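Local coordinates for D-psicose 3-epimerase (Agrobacterium tumefaciens, PDB 2HK0), which interconverts D-fructose and D-psicose by epimerising the sugar at C3, a reaction in which a bound metal plays a pivotal role, at residues R111-V116 with D158-L163; W132-S137 with E176-N181; P223-F228 with R253-T258. All coordinates share one frame; numbering follows the deposited sequence.

Contact 1: R111-V116 with D158-L163; sequences RTLSNV and DFANDL
Phe159 swings its CG anti to the backbone N (chi1 -170°), which carries the ring edge across to Ser114, whose OG lies beside its own backbone N (chi1 -63°). The two residues belong to consecutive outer helices of the TIM barrel, 99-118 and 142-162, following the third and fourth strands. Here, near the C-terminal ends of both, the axes run almost parallel, 10° apart, at a closest approach of 10.0 Å.

Ser114 OG sits in the plane of the Phe159 ring, 3.4 Å from CZ, so an oxygen faces the slightly positive hydrogens of the ring edge. The same OG bonds to the carbonyl of Glu110 one turn back, which satisfies the hydroxyl within its own helix. Leu113 CB takes another place along this ring edge, 4.2 Å from Phe159 CE1. Further along the leucine side chain, its CD2 meets the methyl of Ala160 at 4.0 Å.

No hydrogen bond spans the pair, and the join is mostly apolar. Around it, Phe159 also packs on Glu110 and Leu163 on Ala117, both of helix 99-118, while Ala160 touches Asn197 in the loop before strand 198-203. Leu163 presents CD1 to the backbone of helix 99-118, touching Ser114 CA at 3.9 Å and lying 3.5 Å from the carbonyl oxygen of Leu113.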
ATOM      1  N   ARG A 111     -21.044  39.110   5.282  1.00 25.41           N
ATOM      2  CA  ARG A 111     -19.996  40.119   5.140  1.00 26.01           C
ATOM      3  C   ARG A 111     -18.745  39.538   4.465  1.00 24.53           C
ATOM      4  O   ARG A 111     -18.189  40.117   3.520  1.00 23.91           O
ATOM      5  CB  ARG A 111     -19.624  40.666   6.521  1.00 27.95           C
ATOM      6  CG  ARG A 111     -18.482  41.660   6.509  1.00 33.34           C
ATOM      7  CD  ARG A 111     -18.006  41.916   7.925  1.00 40.17           C
ATOM      8  NE  ARG A 111     -17.060  43.023   8.003  1.00 45.80           N
ATOM      9  CZ  ARG A 111     -16.276  43.246   9.054  1.00 49.32           C
ATOM     10  NH1 ARG A 111     -16.332  42.428  10.099  1.00 50.89           N
ATOM     11  NH2 ARG A 111     -15.451  44.289   9.070  1.00 50.90           N
ATOM     12  N   THR A 112     -18.302  38.386   4.956  1.00 23.44           N
ATOM     13  CA  THR A 112     -17.117  37.740   4.410  1.00 22.80           C
ATOM     14  C   THR A 112     -17.329  37.360   2.950  1.00 21.26           C
ATOM     15  O   THR A 112     -16.470  37.590   2.114  1.00 21.17           O
ATOM     16  CB  THR A 112     -16.768  36.477   5.227  1.00 24.29           C
ATOM     17  OG1 THR A 112     -16.594  36.840   6.599  1.00 24.78           O
ATOM     18  CG2 THR A 112     -15.494  35.850   4.734  1.00 24.93           C
ATOM     19  N   LEU A 113     -18.482  36.778   2.645  1.00 21.45           N
ATOM     20  CA  LEU A 113     -18.794  36.370   1.274  1.00 20.66           C
ATOM     21  C   LEU A 113     -18.776  37.571   0.310  1.00 20.41           C
ATOM     22  O   LEU A 113     -18.291  37.464  -0.819  1.00 16.68           O
ATOM     23  CB  LEU A 113     -20.170  35.689   1.248  1.00 21.79           C
ATOM     24  CG  LEU A 113     -20.389  34.173   1.111  1.00 24.88           C
ATOM     25  CD1 LEU A 113     -19.159  33.385   1.450  1.00 25.97           C
ATOM     26  CD2 LEU A 113     -21.572  33.759   1.990  1.00 21.29           C
ATOM     27  N   SER A 114     -19.310  38.713   0.750  1.00 22.22           N
ATOM     28  CA  SER A 114     -19.316  39.907  -0.092  1.00 23.00           C
ATOM     29  C   SER A 114     -17.878  40.345  -0.371  1.00 23.10           C
ATOM     30  O   SER A 114     -17.531  40.703  -1.497  1.00 22.90           O
ATOM     31  CB  SER A 114     -20.070  41.054   0.591  1.00 24.71           C
ATOM     32  OG  SER A 114     -21.436  40.712   0.781  1.00 29.08           O
ATOM     33  N   ASN A 115     -17.042  40.318   0.656  1.00 23.24           N
ATOM     34  CA  ASN A 115     -15.650  40.718   0.485  1.00 24.06           C
ATOM     35  C   ASN A 115     -14.907  39.719  -0.405  1.00 24.51           C
ATOM     36  O   ASN A 115     -14.114  40.108  -1.260  1.00 23.87           O
ATOM     37  CB  ASN A 115     -14.971  40.850   1.847  1.00 25.11           C
ATOM     38  CG  ASN A 115     -15.472  42.059   2.626  1.00 26.44           C
ATOM     39  OD1 ASN A 115     -15.797  43.086   2.037  1.00 28.00           O
ATOM     40  ND2 ASN A 115     -15.529  41.942   3.945  1.00 25.64           N
ATOM     41  N   VAL A 116     -15.195  38.434  -0.206  1.00 23.04           N
ATOM     42  CA  VAL A 116     -14.588  37.350  -0.976  1.00 23.08           C
ATOM     43  C   VAL A 116     -14.847  37.543  -2.474  1.00 22.41           C
ATOM     44  O   VAL A 116     -13.965  37.314  -3.313  1.00 21.19           O
ATOM     45  CB  VAL A 116     -15.173  36.004  -0.485  1.00 25.16           C
ATOM     46  CG1 VAL A 116     -15.175  34.987  -1.584  1.00 25.97           C
ATOM     47  CG2 VAL A 116     -14.370  35.516   0.744  1.00 26.67           C
ATOM     48  N   ASP A 158     -28.102  30.901  -0.793  1.00 20.99           N
ATOM     49  CA  ASP A 158     -28.561  31.765  -1.873  1.00 22.73           C
ATOM     50  C   ASP A 158     -27.713  33.033  -1.961  1.00 22.39           C
ATOM     51  O   ASP A 158     -27.413  33.509  -3.054  1.00 21.49           O
ATOM     52  CB  ASP A 158     -30.040  32.130  -1.682  1.00 24.77           C
ATOM     53  CG  ASP A 158     -30.982  30.935  -1.892  1.00 28.78           C
ATOM     54  OD1 ASP A 158     -30.555  29.894  -2.448  1.00 27.17           O
ATOM     55  OD2 ASP A 158     -32.170  31.051  -1.512  1.00 33.13           O
ATOM     56  N   PHE A 159     -27.330  33.579  -0.808  1.00 21.89           N
ATOM     57  CA  PHE A 159     -26.508  34.784  -0.790  1.00 22.45           C
ATOM     58  C   PHE A 159     -25.187  34.483  -1.501  1.00 21.64           C
ATOM     59  O   PHE A 159     -24.737  35.254  -2.343  1.00 19.28           O
ATOM     60  CB  PHE A 159     -26.269  35.233   0.664  1.00 21.93           C
ATOM     61  CG  PHE A 159     -25.628  36.589   0.789  1.00 23.19           C
ATOM     62  CD1 PHE A 159     -24.249  36.732   0.706  1.00 22.49           C
ATOM     63  CD2 PHE A 159     -26.413  37.725   0.997  1.00 25.71           C
ATOM     64  CE1 PHE A 159     -23.647  37.988   0.833  1.00 25.91           C
ATOM     65  CE2 PHE A 159     -25.828  38.987   1.124  1.00 25.69           C
ATOM     66  CZ  PHE A 159     -24.435  39.118   1.042  1.00 26.24           C
ATOM     67  N   ALA A 160     -24.582  33.344  -1.174  1.00 19.93           N
ATOM     68  CA  ALA A 160     -23.327  32.944  -1.810  1.00 20.95           C
ATOM     69  C   ALA A 160     -23.552  32.716  -3.307  1.00 20.30           C
ATOM     70  O   ALA A 160     -22.750  33.132  -4.144  1.00 19.91           O
ATOM     71  CB  ALA A 160     -22.799  31.653  -1.170  1.00 19.63           C
ATOM     72  N   ASN A 161     -24.654  32.047  -3.629  1.00 19.78           N
ATOM     73  CA  ASN A 161     -24.975  31.741  -5.010  1.00 21.41           C
ATOM     74  C   ASN A 161     -25.130  32.984  -5.876  1.00 22.48           C
ATOM     75  O   ASN A 161     -24.747  32.982  -7.046  1.00 22.02           O
ATOM     76  CB  ASN A 161     -26.245  30.890  -5.095  1.00 23.53           C
ATOM     77  CG  ASN A 161     -26.549  30.450  -6.525  1.00 25.43           C
ATOM     78  OD1 ASN A 161     -27.621  30.736  -7.060  1.00 27.73           O
ATOM     79  ND2 ASN A 161     -25.599  29.760  -7.149  1.00 23.77           N
ATOM     80  N   ASP A 162     -25.682  34.053  -5.320  1.00 24.65           N
ATOM     81  CA  ASP A 162     -25.830  35.265  -6.116  1.00 26.78           C
ATOM     82  C   ASP A 162     -24.447  35.795  -6.479  1.00 27.56           C
ATOM     83  O   ASP A 162     -24.276  36.455  -7.500  1.00 28.21           O
ATOM     84  CB  ASP A 162     -26.624  36.338  -5.355  1.00 27.78           C
ATOM     85  CG  ASP A 162     -28.107  35.997  -5.240  1.00 29.71           C
ATOM     86  OD1 ASP A 162     -28.596  35.151  -6.022  1.00 29.41           O
ATOM     87  OD2 ASP A 162     -28.791  36.586  -4.373  1.00 31.89           O
ATOM     88  N   LEU A 163     -23.454  35.481  -5.655  1.00 24.63           N
ATOM     89  CA  LEU A 163     -22.096  35.948  -5.909  1.00 23.35           C
ATOM     90  C   LEU A 163     -21.277  34.924  -6.699  1.00 21.31           C
ATOM     91  O   LEU A 163     -20.080  35.102  -6.885  1.00 19.10           O
ATOM     92  CB  LEU A 163     -21.401  36.267  -4.566  1.00 23.69           C
ATOM     93  CG  LEU A 163     -22.056  37.392  -3.746  1.00 24.63           C
ATOM     94  CD1 LEU A 163     -21.450  37.476  -2.348  1.00 25.20           C
ATOM     95  CD2 LEU A 163     -21.874  38.719  -4.494  1.00 24.74           C
TER

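Contact 2: W132-S137 with E176-N181; sequences WPIDYS and ENHVLN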
ATOM      1  N   TRP A 132     -14.266  26.359  15.269  1.00 39.01           N
ATOM      2  CA  TRP A 132     -13.045  25.891  15.897  1.00 45.35           C
ATOM      3  C   TRP A 132     -12.737  26.888  17.020  1.00 46.39           C
ATOM      4  O   TRP A 132     -12.973  28.086  16.866  1.00 47.38           O
ATOM      5  CB  TRP A 132     -11.899  25.893  14.898  1.00 47.76           C
ATOM      6  CG  TRP A 132     -10.615  25.639  15.565  1.00 52.23           C
ATOM      7  CD1 TRP A 132     -10.067  24.427  15.854  1.00 54.10           C
ATOM      8  CD2 TRP A 132      -9.729  26.623  16.102  1.00 55.17           C
ATOM      9  NE1 TRP A 132      -8.890  24.592  16.542  1.00 56.27           N
ATOM     10  CE2 TRP A 132      -8.658  25.933  16.708  1.00 56.29           C
ATOM     11  CE3 TRP A 132      -9.737  28.025  16.130  1.00 57.50           C
ATOM     12  CZ2 TRP A 132      -7.598  26.596  17.337  1.00 58.48           C
ATOM     13  CZ3 TRP A 132      -8.682  28.689  16.756  1.00 59.79           C
ATOM     14  CH2 TRP A 132      -7.625  27.970  17.351  1.00 60.21           C
ATOM     15  N   PRO A 133     -12.171  26.424  18.147  1.00 47.79           N
ATOM     16  CA  PRO A 133     -11.757  25.073  18.538  1.00 48.23           C
ATOM     17  C   PRO A 133     -12.862  24.025  18.709  1.00 48.91           C
ATOM     18  O   PRO A 133     -13.042  23.144  17.860  1.00 49.75           O
ATOM     19  CB  PRO A 133     -11.006  25.312  19.852  1.00 49.36           C
ATOM     20  CG  PRO A 133     -10.540  26.743  19.741  1.00 48.52           C
ATOM     21  CD  PRO A 133     -11.755  27.402  19.169  1.00 47.78           C
ATOM     22  N   ILE A 134     -13.566  24.141  19.832  1.00 47.93           N
ATOM     23  CA  ILE A 134     -14.657  23.266  20.272  1.00 46.83           C
ATOM     24  C   ILE A 134     -14.198  22.627  21.582  1.00 46.86           C
ATOM     25  O   ILE A 134     -13.298  21.790  21.598  1.00 46.66           O
ATOM     26  CB  ILE A 134     -15.024  22.134  19.261  1.00 46.23           C
ATOM     27  CG1 ILE A 134     -15.782  22.710  18.055  1.00 44.59           C
ATOM     28  CG2 ILE A 134     -15.931  21.112  19.941  1.00 45.34           C
ATOM     29  CD1 ILE A 134     -16.231  21.663  17.053  1.00 40.44           C
ATOM     30  N   ASP A 135     -14.811  23.042  22.685  1.00 47.72           N
ATOM     31  CA  ASP A 135     -14.448  22.526  23.998  1.00 48.57           C
ATOM     32  C   ASP A 135     -15.006  21.128  24.200  1.00 47.28           C
ATOM     33  O   ASP A 135     -16.177  20.959  24.546  1.00 47.52           O
ATOM     34  CB  ASP A 135     -14.980  23.454  25.097  1.00 49.31           C
ATOM     35  CG  ASP A 135     -14.542  23.025  26.491  1.00 51.39           C
ATOM     36  OD1 ASP A 135     -14.520  21.806  26.755  1.00 52.82           O
ATOM     37  OD2 ASP A 135     -14.231  23.904  27.325  1.00 51.26           O
ATOM     38  N   TYR A 136     -14.166  20.123  23.987  1.00 46.29           N
ATOM     39  CA  TYR A 136     -14.603  18.750  24.163  1.00 46.53           C
ATOM     40  C   TYR A 136     -14.601  18.294  25.622  1.00 47.31           C
ATOM     41  O   TYR A 136     -14.846  17.124  25.912  1.00 47.33           O
ATOM     42  CB  TYR A 136     -13.764  17.804  23.293  1.00 44.50           C
ATOM     43  CG  TYR A 136     -14.202  17.822  21.845  1.00 42.72           C
ATOM     44  CD1 TYR A 136     -15.515  17.521  21.500  1.00 42.28           C
ATOM     45  CD2 TYR A 136     -13.327  18.191  20.827  1.00 42.56           C
ATOM     46  CE1 TYR A 136     -15.952  17.592  20.189  1.00 41.01           C
ATOM     47  CE2 TYR A 136     -13.761  18.261  19.499  1.00 42.16           C
ATOM     48  CZ  TYR A 136     -15.077  17.964  19.194  1.00 41.05           C
ATOM     49  OH  TYR A 136     -15.542  18.077  17.907  1.00 40.00           O
ATOM     50  N   SER A 137     -14.325  19.215  26.540  1.00 47.95           N
ATOM     51  CA  SER A 137     -14.347  18.875  27.962  1.00 49.38           C
ATOM     52  C   SER A 137     -15.795  19.096  28.391  1.00 49.34           C
ATOM     53  O   SER A 137     -16.207  18.696  29.479  1.00 50.92           O
ATOM     54  CB  SER A 137     -13.412  19.783  28.772  1.00 49.02           C
ATOM     55  OG  SER A 137     -13.971  21.075  28.945  1.00 50.87           O
ATOM     56  N   GLU A 176     -11.189  17.147  15.677  1.00 19.46           N
ATOM     57  CA  GLU A 176     -11.514  18.520  15.291  1.00 19.27           C
ATOM     58  C   GLU A 176     -12.996  18.784  15.026  1.00 21.58           C
ATOM     59  O   GLU A 176     -13.427  19.932  14.984  1.00 23.72           O
ATOM     60  CB  GLU A 176     -10.653  18.913  14.066  1.00 20.88           C
ATOM     61  CG  GLU A 176      -9.151  18.790  14.363  1.00 23.71           C
ATOM     62  CD  GLU A 176      -8.245  19.135  13.187  1.00 26.83           C
ATOM     63  OE1 GLU A 176      -8.395  20.229  12.614  1.00 26.84           O
ATOM     64  OE2 GLU A 176      -7.372  18.310  12.840  1.00 23.74           O
ATOM     65  N   ASN A 177     -13.784  17.739  14.817  1.00 20.07           N
ATOM     66  CA  ASN A 177     -15.218  17.933  14.615  1.00 18.06           C
ATOM     67  C   ASN A 177     -15.917  16.650  15.020  1.00 19.53           C
ATOM     68  O   ASN A 177     -15.340  15.557  14.931  1.00 17.90           O
ATOM     69  CB  ASN A 177     -15.557  18.299  13.163  1.00 16.79           C
ATOM     70  CG  ASN A 177     -17.006  18.773  13.002  1.00 20.06           C
ATOM     71  OD1 ASN A 177     -17.880  18.011  12.614  1.00 16.62           O
ATOM     72  ND2 ASN A 177     -17.257  20.046  13.320  1.00 21.83           N
ATOM     73  N   HIS A 178     -17.157  16.785  15.478  1.00 18.02           N
ATOM     74  CA  HIS A 178     -17.911  15.635  15.943  1.00 19.57           C
ATOM     75  C   HIS A 178     -19.150  15.377  15.125  1.00 18.43           C
ATOM     76  O   HIS A 178     -19.915  14.474  15.458  1.00 17.17           O
ATOM     77  CB  HIS A 178     -18.344  15.869  17.378  1.00 20.16           C
ATOM     78  CG  HIS A 178     -19.132  17.127  17.548  1.00 21.89           C
ATOM     79  ND1 HIS A 178     -18.555  18.375  17.468  1.00 21.97           N
ATOM     80  CD2 HIS A 178     -20.454  17.335  17.750  1.00 21.38           C
ATOM     81  CE1 HIS A 178     -19.487  19.301  17.616  1.00 25.93           C
ATOM     82  NE2 HIS A 178     -20.650  18.695  17.791  1.00 24.59           N
ATOM     83  N   VAL A 179     -19.353  16.165  14.072  1.00 16.80           N
ATOM     84  CA  VAL A 179     -20.546  16.019  13.239  1.00 17.77           C
ATOM     85  C   VAL A 179     -20.317  15.327  11.886  1.00 16.44           C
ATOM     86  O   VAL A 179     -21.021  14.382  11.551  1.00 15.98           O
ATOM     87  CB  VAL A 179     -21.195  17.408  13.016  1.00 19.67           C
ATOM     88  CG1 VAL A 179     -22.439  17.286  12.130  1.00 17.51           C
ATOM     89  CG2 VAL A 179     -21.553  18.013  14.378  1.00 20.71           C
ATOM     90  N   LEU A 180     -19.343  15.806  11.118  1.00 15.87           N
ATOM     91  CA  LEU A 180     -19.022  15.213   9.808  1.00 15.31           C
ATOM     92  C   LEU A 180     -17.560  14.717   9.854  1.00 15.12           C
ATOM     93  O   LEU A 180     -16.618  15.519   9.825  1.00 13.59           O
ATOM     94  CB  LEU A 180     -19.207  16.261   8.697  1.00 14.50           C
ATOM     95  CG  LEU A 180     -20.548  17.030   8.694  1.00 14.99           C
ATOM     96  CD1 LEU A 180     -20.547  18.105   7.600  1.00 16.03           C
ATOM     97  CD2 LEU A 180     -21.707  16.062   8.450  1.00 14.74           C
ATOM     98  N   ASN A 181     -17.385  13.398   9.952  1.00 13.76           N
ATOM     99  CA  ASN A 181     -16.062  12.770  10.031  1.00 16.18           C
ATOM    100  C   ASN A 181     -15.785  11.884   8.836  1.00 17.43           C
ATOM    101  O   ASN A 181     -14.652  11.445   8.609  1.00 18.71           O
ATOM    102  CB  ASN A 181     -15.977  11.887  11.271  1.00 16.81           C
ATOM    103  CG  ASN A 181     -16.119  12.673  12.544  1.00 19.71           C
ATOM    104  OD1 ASN A 181     -16.862  12.288  13.436  1.00 21.63           O
ATOM    105  ND2 ASN A 181     -15.405  13.789  12.635  1.00 17.36           N
TER
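Pro133 and Glu176 bring the two backbones nearest, their CA atoms 7.3 Å apart, and from there the irregular chains run at about 50° to each other. A cis peptide precedes Pro133, Ile134 has a positive phi, and the Ile134 side chain points toward 176-181. Both segments are loops on the C-terminal side of the TIM barrel, after strands 123-126 and 166-170.

The polar link is between Tyr136 OH and His178 ND1, 3.1 Å apart, a hydrogen bond in which either could donate. The phenol oxygen comes in at the edge of the imidazole, near its plane, and the two rings stand almost perpendicular, at 85°. His178 CG is tucked between its backbone N and carbonyl carbon (chi1 56°), which, together with the turn of the ring about CB-CG, puts ND1 beside the tyrosine. Ile134 CD1 reaches the same imidazole edge, 4.0 Å from His178 ND1, and also rests 3.9 Å from the carbonyl oxygen of Glu176.

Asn177 shapes the second loop from within. Its OD1 takes Val179 N at 2.8 Å, an Asx turn, from above the carbonyl plane, and Leu180 N at 3.0 Å. Its backbone O receives Asn181 ND2 almost straight at 2.9 Å.

Trp280 of a second subunit packs on both Tyr136 and His178, placing the pair at a subunit boundary. With NE2 bonded to Asp145 and ND1 to Tyr136, the imidazole is gripped at both nitrogens, which should fix its rotation and tie the two loops together.

Contact 3: P223-F228 with R253-T258; sequences PLLGHF and RDINYT
This is a buried, mostly apolar contact within a beta-alpha-beta unit of the TIM barrel: the turn leading from helix 245-254 to strand 260-263 packs back on the start of strand 225-230. A Schellman motif ends the helix, with Asn256 at positive phi as its C-prime residue, Tyr257 N bonded to Leu252 O and Asn256 N to Arg253 O at 2.9 Å. The chain thereby turns toward the barrel and delivers Tyr257.

Tyr257 carries the contact. Its side chain is extended away from the backbone N (chi1 -173°), which takes the ring from the turn toward the strand. Leu225 CD1 lies over one ring face, 4.0 Å from the Tyr257 centroid and 28° off the normal, a CH-pi contact in which the two side chains cross at about a right angle. At the ring edge, in its plane, Leu225 O is 3.6 Å from Tyr257 CE1. Ile255 CD1 meets Leu225 CD1 from another side at 3.8 Å, and Phe228 CB approaches the far end of the ring at 4.2 Å from Tyr257 CZ. Beyond the pair, Phe228 and Ile255 both pack on Ile218.

The Tyr257 hydroxyl comes up against the strand backbone, 3.2 Å from His227 CA, but bonds instead to the carbonyl of Ala260 in the next strand, so the buried polar end is satisfied there while the ring is held by dispersion and CH-pi contacts.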
ATOM      1  N   PRO A 223     -20.017  13.442  -7.586  1.00 21.01           N
ATOM      2  CA  PRO A 223     -20.380  14.740  -8.161  1.00 20.74           C
ATOM      3  C   PRO A 223     -20.434  15.879  -7.147  1.00 19.12           C
ATOM      4  O   PRO A 223     -20.373  17.042  -7.533  1.00 20.75           O
ATOM      5  CB  PRO A 223     -21.749  14.461  -8.796  1.00 21.36           C
ATOM      6  CG  PRO A 223     -21.691  12.973  -9.098  1.00 24.57           C
ATOM      7  CD  PRO A 223     -21.087  12.450  -7.821  1.00 22.84           C
ATOM      8  N   LEU A 224     -20.555  15.555  -5.863  1.00 17.33           N
ATOM      9  CA  LEU A 224     -20.615  16.588  -4.821  1.00 18.71           C
ATOM     10  C   LEU A 224     -19.247  17.068  -4.311  1.00 18.78           C
ATOM     11  O   LEU A 224     -19.186  17.977  -3.471  1.00 18.83           O
ATOM     12  CB  LEU A 224     -21.443  16.102  -3.623  1.00 18.53           C
ATOM     13  CG  LEU A 224     -22.939  15.905  -3.921  1.00 22.16           C
ATOM     14  CD1 LEU A 224     -23.662  15.390  -2.674  1.00 23.10           C
ATOM     15  CD2 LEU A 224     -23.541  17.227  -4.401  1.00 21.84           C
ATOM     16  N   LEU A 225     -18.159  16.476  -4.805  1.00 17.32           N
ATOM     17  CA  LEU A 225     -16.828  16.887  -4.350  1.00 17.45           C
ATOM     18  C   LEU A 225     -16.558  18.241  -4.982  1.00 17.14           C
ATOM     19  O   LEU A 225     -16.413  18.332  -6.205  1.00 16.32           O
ATOM     20  CB  LEU A 225     -15.750  15.895  -4.812  1.00 17.27           C
ATOM     21  CG  LEU A 225     -14.545  15.568  -3.902  1.00 19.90           C
ATOM     22  CD1 LEU A 225     -13.298  15.443  -4.748  1.00 18.67           C
ATOM     23  CD2 LEU A 225     -14.352  16.551  -2.822  1.00 15.64           C
ATOM     24  N   GLY A 226     -16.474  19.283  -4.159  1.00 16.67           N
ATOM     25  CA  GLY A 226     -16.232  20.613  -4.693  1.00 18.13           C
ATOM     26  C   GLY A 226     -14.864  21.212  -4.417  1.00 18.75           C
ATOM     27  O   GLY A 226     -14.475  22.176  -5.073  1.00 19.38           O
ATOM     28  N   HIS A 227     -14.131  20.645  -3.460  1.00 19.22           N
ATOM     29  CA  HIS A 227     -12.805  21.148  -3.091  1.00 18.32           C
ATOM     30  C   HIS A 227     -12.023  19.984  -2.453  1.00 17.54           C
ATOM     31  O   HIS A 227     -12.620  19.062  -1.891  1.00 19.53           O
ATOM     32  CB  HIS A 227     -12.966  22.314  -2.107  1.00 18.32           C
ATOM     33  CG  HIS A 227     -11.815  23.271  -2.100  1.00 18.58           C
ATOM     34  ND1 HIS A 227     -11.201  23.709  -3.256  1.00 18.20           N
ATOM     35  CD2 HIS A 227     -11.189  23.904  -1.077  1.00 19.56           C
ATOM     36  CE1 HIS A 227     -10.247  24.569  -2.947  1.00 18.28           C
ATOM     37  NE2 HIS A 227     -10.217  24.706  -1.631  1.00 21.82           N
ATOM     38  N   PHE A 228     -10.697  20.025  -2.538  1.00 17.05           N
ATOM     39  CA  PHE A 228      -9.860  18.931  -2.039  1.00 17.00           C
ATOM     40  C   PHE A 228      -8.545  19.449  -1.453  1.00 18.18           C
ATOM     41  O   PHE A 228      -7.864  20.281  -2.061  1.00 15.99           O
ATOM     42  CB  PHE A 228      -9.560  17.985  -3.215  1.00 16.98           C
ATOM     43  CG  PHE A 228      -9.031  16.621  -2.820  1.00 16.11           C
ATOM     44  CD1 PHE A 228      -9.824  15.722  -2.122  1.00 15.59           C
ATOM     45  CD2 PHE A 228      -7.764  16.208  -3.237  1.00 19.15           C
ATOM     46  CE1 PHE A 228      -9.373  14.422  -1.845  1.00 17.20           C
ATOM     47  CE2 PHE A 228      -7.293  14.911  -2.969  1.00 15.47           C
ATOM     48  CZ  PHE A 228      -8.098  14.017  -2.275  1.00 17.60           C
ATOM     49  N   ARG A 253      -9.924  10.926 -10.897  1.00 20.28           N
ATOM     50  CA  ARG A 253     -10.231  10.787 -12.317  1.00 25.28           C
ATOM     51  C   ARG A 253     -11.547  10.017 -12.528  1.00 24.59           C
ATOM     52  O   ARG A 253     -12.327  10.361 -13.413  1.00 24.81           O
ATOM     53  CB  ARG A 253      -9.080  10.104 -13.062  1.00 27.74           C
ATOM     54  CG  ARG A 253      -8.149  11.102 -13.772  1.00 35.62           C
ATOM     55  CD  ARG A 253      -6.763  11.223 -13.129  1.00 37.89           C
ATOM     56  NE  ARG A 253      -5.955  10.026 -13.365  1.00 39.14           N
ATOM     57  CZ  ARG A 253      -4.879   9.697 -12.656  1.00 40.71           C
ATOM     58  NH1 ARG A 253      -4.467  10.475 -11.662  1.00 39.20           N
ATOM     59  NH2 ARG A 253      -4.223   8.579 -12.933  1.00 41.71           N
ATOM     60  N   ASP A 254     -11.802   8.998 -11.707  1.00 26.97           N
ATOM     61  CA  ASP A 254     -13.046   8.222 -11.807  1.00 27.21           C
ATOM     62  C   ASP A 254     -14.247   9.164 -11.714  1.00 26.36           C
ATOM     63  O   ASP A 254     -15.239   8.985 -12.419  1.00 23.91           O
ATOM     64  CB  ASP A 254     -13.196   7.205 -10.665  1.00 32.76           C
ATOM     65  CG  ASP A 254     -12.412   5.919 -10.886  1.00 38.22           C
ATOM     66  OD1 ASP A 254     -12.063   5.611 -12.049  1.00 39.35           O
ATOM     67  OD2 ASP A 254     -12.163   5.202  -9.874  1.00 40.61           O
ATOM     68  N   ILE A 255     -14.172  10.160 -10.831  1.00 22.50           N
ATOM     69  CA  ILE A 255     -15.297  11.079 -10.687  1.00 20.15           C
ATOM     70  C   ILE A 255     -15.187  12.323 -11.562  1.00 20.21           C
ATOM     71  O   ILE A 255     -15.962  13.277 -11.400  1.00 19.06           O
ATOM     72  CB  ILE A 255     -15.490  11.511  -9.211  1.00 18.69           C
ATOM     73  CG1 ILE A 255     -14.311  12.360  -8.738  1.00 18.29           C
ATOM     74  CG2 ILE A 255     -15.627  10.282  -8.335  1.00 19.41           C
ATOM     75  CD1 ILE A 255     -14.552  13.007  -7.354  1.00 14.16           C
ATOM     76  N   ASN A 256     -14.229  12.313 -12.486  1.00 18.77           N
ATOM     77  CA  ASN A 256     -14.017  13.446 -13.376  1.00 22.84           C
ATOM     78  C   ASN A 256     -13.815  14.759 -12.614  1.00 23.42           C
ATOM     79  O   ASN A 256     -14.317  15.812 -13.031  1.00 21.11           O
ATOM     80  CB  ASN A 256     -15.210  13.627 -14.329  1.00 26.78           C
ATOM     81  CG  ASN A 256     -15.358  12.482 -15.302  1.00 33.06           C
ATOM     82  OD1 ASN A 256     -14.382  12.038 -15.902  1.00 35.08           O
ATOM     83  ND2 ASN A 256     -16.590  12.005 -15.478  1.00 34.52           N
ATOM     84  N   TYR A 257     -13.084  14.710 -11.505  1.00 20.65           N
ATOM     85  CA  TYR A 257     -12.848  15.920 -10.734  1.00 20.32           C
ATOM     86  C   TYR A 257     -12.033  16.928 -11.548  1.00 21.75           C
ATOM     87  O   TYR A 257     -10.952  16.603 -12.054  1.00 21.86           O
ATOM     88  CB  TYR A 257     -12.089  15.593  -9.447  1.00 18.77           C
ATOM     89  CG  TYR A 257     -11.951  16.763  -8.508  1.00 15.94           C
ATOM     90  CD1 TYR A 257     -13.069  17.306  -7.886  1.00 16.59           C
ATOM     91  CD2 TYR A 257     -10.704  17.314  -8.229  1.00 17.00           C
ATOM     92  CE1 TYR A 257     -12.952  18.375  -7.005  1.00 18.83           C
ATOM     93  CE2 TYR A 257     -10.570  18.385  -7.339  1.00 15.35           C
ATOM     94  CZ  TYR A 257     -11.703  18.906  -6.734  1.00 16.84           C
ATOM     95  OH  TYR A 257     -11.594  19.947  -5.845  1.00 14.38           O
ATOM     96  N   THR A 258     -12.554  18.143 -11.674  1.00 20.65           N
ATOM     97  CA  THR A 258     -11.861  19.205 -12.404  1.00 24.23           C
ATOM     98  C   THR A 258     -11.733  20.436 -11.488  1.00 23.94           C
ATOM     99  O   THR A 258     -11.471  21.549 -11.957  1.00 21.80           O
ATOM    100  CB  THR A 258     -12.622  19.632 -13.698  1.00 27.36           C
ATOM    101  OG1 THR A 258     -13.943  20.078 -13.360  1.00 27.57           O
ATOM    102  CG2 THR A 258     -12.720  18.464 -14.682  1.00 27.33           C
TER

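Overall arrangement
The three contacts are spread around one TIM barrel and do not touch: contact 1 has its centre 26 Å from that of contact 2 and 23 Å from that of contact 3, while contacts 2 and 3 are 26 Å apart, centre to centre. Nearest atoms are about 14 Å apart between contacts 1 and 2, and about 11 Å for either of these with contact 3. Contacts 1 and 3 lie toward the N-terminal ends of the strands, where helices finish; contact 2 joins loops at the C-terminal ends, the side on which TIM-barrel enzymes carry their active sites. Along the chain the segments of contacts 1 and 2 alternate, whereas contact 3 follows both.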